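Local coordinates for protein tyrosine--tRNA ligase (Pyrococcus horikoshii, PDB 2CYC) that catalyses the ATP-dependent activation of tyrosine and its transfer to the acceptor end of tRNA(Tyr), probably as a homodimer, at residues A[261-266]-A[352-357]. Sequence-based numbering, arbitrary orientation.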
loop_
_atom_site.group_PDB
_atom_site.type_symbol
_atom_site.label_atom_id
_atom_site.label_comp_id
_atom_site.label_asym_id
_atom_site.label_seq_id
_atom_site.Cartn_x
_atom_site.Cartn_y
_atom_site.Cartn_z
ATOM N N VAL A 261 14.618 31.948 0.264
ATOM C CA VAL A 261 13.782 33.126 0.328
ATOM C C VAL A 261 12.334 32.668 0.185
ATOM O O VAL A 261 12.010 31.860 -0.690
ATOM C CB VAL A 261 14.140 34.128 -0.780
ATOM C CG1 VAL A 261 13.088 35.238 -0.843
ATOM C CG2 VAL A 261 15.529 34.730 -0.499
ATOM N N PHE A 262 11.477 33.171 1.069
ATOM C CA PHE A 262 10.063 32.833 1.060
ATOM C C PHE A 262 9.259 33.961 0.421
ATOM O O PHE A 262 9.647 35.133 0.481
ATOM C CB PHE A 262 9.604 32.538 2.487
ATOM C CG PHE A 262 10.428 31.469 3.161
ATOM C CD1 PHE A 262 11.249 31.774 4.236
ATOM C CD2 PHE A 262 10.402 30.157 2.694
ATOM C CE1 PHE A 262 12.033 30.785 4.838
ATOM C CE2 PHE A 262 11.185 29.161 3.290
ATOM C CZ PHE A 262 11.998 29.477 4.361
ATOM N N ILE A 263 8.145 33.606 -0.205
ATOM C CA ILE A 263 7.336 34.588 -0.912
ATOM C C ILE A 263 6.926 35.799 -0.085
ATOM O O ILE A 263 6.772 36.890 -0.631
ATOM C CB ILE A 263 6.074 33.934 -1.541
ATOM C CG1 ILE A 263 5.221 33.264 -0.463
ATOM C CG2 ILE A 263 6.488 32.921 -2.600
ATOM C CD1 ILE A 263 3.934 32.675 -1.026
ATOM N N HIS A 264 6.764 35.617 1.225
ATOM C CA HIS A 264 6.378 36.726 2.083
ATOM C C HIS A 264 7.513 37.306 2.935
ATOM O O HIS A 264 7.258 38.037 3.892
ATOM C CB HIS A 264 5.208 36.307 2.984
ATOM C CG HIS A 264 5.317 34.903 3.486
ATOM N ND1 HIS A 264 6.325 34.492 4.331
ATOM C CD2 HIS A 264 4.586 33.797 3.205
ATOM C CE1 HIS A 264 6.216 33.193 4.544
ATOM N NE2 HIS A 264 5.168 32.746 3.871
ATOM N N ASP A 265 8.762 36.989 2.606
ATOM C CA ASP A 265 9.880 37.555 3.373
ATOM C C ASP A 265 9.855 39.090 3.261
ATOM O O ASP A 265 9.537 39.644 2.204
ATOM C CB ASP A 265 11.227 37.037 2.852
ATOM C CG ASP A 265 11.612 35.686 3.446
ATOM O OD1 ASP A 265 10.976 35.263 4.441
ATOM O OD2 ASP A 265 12.563 35.058 2.926
ATOM N N SER A 266 10.188 39.781 4.347
ATOM C CA SER A 266 10.176 41.242 4.333
ATOM C C SER A 266 11.274 41.776 3.414
ATOM O O SER A 266 12.194 41.042 3.034
ATOM C CB SER A 266 10.400 41.788 5.743
ATOM O OG SER A 266 11.745 41.579 6.151
ATOM N N GLU A 352 5.887 42.156 -3.701
ATOM C CA GLU A 352 5.100 43.099 -2.910
ATOM C C GLU A 352 3.627 42.732 -2.743
ATOM O O GLU A 352 3.107 42.764 -1.631
ATOM C CB GLU A 352 5.192 44.524 -3.470
ATOM C CG GLU A 352 4.337 45.493 -2.650
ATOM C CD GLU A 352 4.527 46.944 -3.020
ATOM O OE1 GLU A 352 3.775 47.781 -2.479
ATOM O OE2 GLU A 352 5.419 47.254 -3.837
ATOM N N PRO A 353 2.934 42.383 -3.841
ATOM C CA PRO A 353 1.514 42.028 -3.706
ATOM C C PRO A 353 1.292 40.934 -2.673
ATOM O O PRO A 353 0.282 40.919 -1.961
ATOM C CB PRO A 353 1.131 41.565 -5.112
ATOM C CG PRO A 353 2.072 42.342 -6.001
ATOM C CD PRO A 353 3.378 42.257 -5.240
ATOM N N ILE A 354 2.243 40.015 -2.592
ATOM C CA ILE A 354 2.133 38.912 -1.656
ATOM C C ILE A 354 2.297 39.413 -0.223
ATOM O O ILE A 354 1.508 39.059 0.661
ATOM C CB ILE A 354 3.182 37.831 -1.982
ATOM C CG1 ILE A 354 2.946 37.322 -3.413
ATOM C CG2 ILE A 354 3.104 36.697 -0.967
ATOM C CD1 ILE A 354 3.866 36.184 -3.857
ATOM N N ARG A 355 3.314 40.236 0.010
ATOM C CA ARG A 355 3.527 40.779 1.347
ATOM C C ARG A 355 2.296 41.581 1.770
ATOM O O ARG A 355 1.812 41.446 2.899
ATOM C CB ARG A 355 4.765 41.687 1.389
ATOM C CG ARG A 355 6.099 40.965 1.263
ATOM C CD ARG A 355 7.251 41.884 1.689
ATOM N NE ARG A 355 7.318 43.103 0.880
ATOM C CZ ARG A 355 7.799 43.159 -0.359
ATOM N NH1 ARG A 355 8.265 42.060 -0.945
ATOM N NH2 ARG A 355 7.804 44.314 -1.020
ATOM N N ARG A 356 1.783 42.410 0.860
ATOM C CA ARG A 356 0.604 43.208 1.178
ATOM C C ARG A 356 -0.575 42.337 1.594
ATOM O O ARG A 356 -1.312 42.689 2.512
ATOM C CB ARG A 356 0.199 44.106 0.000
ATOM C CG ARG A 356 0.948 45.442 -0.010
ATOM C CD ARG A 356 0.378 46.453 -1.009
ATOM N NE ARG A 356 0.623 46.098 -2.408
ATOM C CZ ARG A 356 -0.264 45.499 -3.200
ATOM N NH1 ARG A 356 0.050 45.215 -4.462
ATOM N NH2 ARG A 356 -1.469 45.192 -2.731
ATOM N N TYR A 357 -0.752 41.199 0.932
ATOM C CA TYR A 357 -1.856 40.331 1.285
ATOM C C TYR A 357 -1.677 39.762 2.688
ATOM O O TYR A 357 -2.584 39.842 3.525
ATOM C CB TYR A 357 -2.009 39.178 0.283
ATOM C CG TYR A 357 -3.118 38.229 0.686
ATOM C CD1 TYR A 357 -2.881 37.206 1.600
ATOM C CD2 TYR A 357 -4.426 38.427 0.244
ATOM C CE1 TYR A 357 -3.913 36.416 2.080
ATOM C CE2 TYR A 357 -5.474 37.633 0.716
ATOM C CZ TYR A 357 -5.206 36.634 1.642
ATOM O OH TYR A 357 -6.228 35.873 2.168
HETATM O O HOH W 1 8.471 39.285 -0.050
#
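The guanidinium of Arg355, linked to the carbonyls of Ile263 and Asp265 through a water, has Glu352 CA of its own helix over one face, offset toward the rim, and that water in its plane at the edge. Asp265 OD1 lies at the edge of the Phe262 ring, in its plane. The water accepts from Arg355 NH1 at 2.9 Å. It donates to Ile263 O at 3.0 Å and to Asp265 O at a doubtfully short distance. Asp265 O sits obliquely to the guanidinium, and the methylene Arg355 CD passes it at 3.2 Å. The bend at chi3 (-59°) folds the arginine's end back over Glu352, where NH2 also bonds to Ile348 O. A leucine in place of Arg355 would probably leave the water without its N-H donor, and Ile348 O without this partner. Beside the water, Ile263 and Ile354 cross at about a right angle. Ile354 CD1 meets Ile263 CB at 3.9 Å, while Ile354 CG2, anti to its own backbone nitrogen, lies 3.7 Å from Ile263 O. Helix 87-108 borders this apolar patch, with Ser105 against Ile263 and Val108 against Ile354. The loop forms a type I beta turn from Phe262 to Asp265, closed by Asp265 N to Phe262 O, and runs into helix 267-276 through Ser266 at the N-cap. It follows the KMSKS region of this class I synthetase, and the contact packs it on helix 352-360, away from the tyrosine pocket. Asp265 turns inward on its own loop: OD2 accepts a nearly straight hydrogen bond from Phe262 N at 2.9 Å, from above the carboxylate plane, and a salt bridge from Lys273. The His264 ring lies edge-to-face with Phe358 of helix 352-360, and its NE2 is hydrogen-bonded to Tyr97 OH.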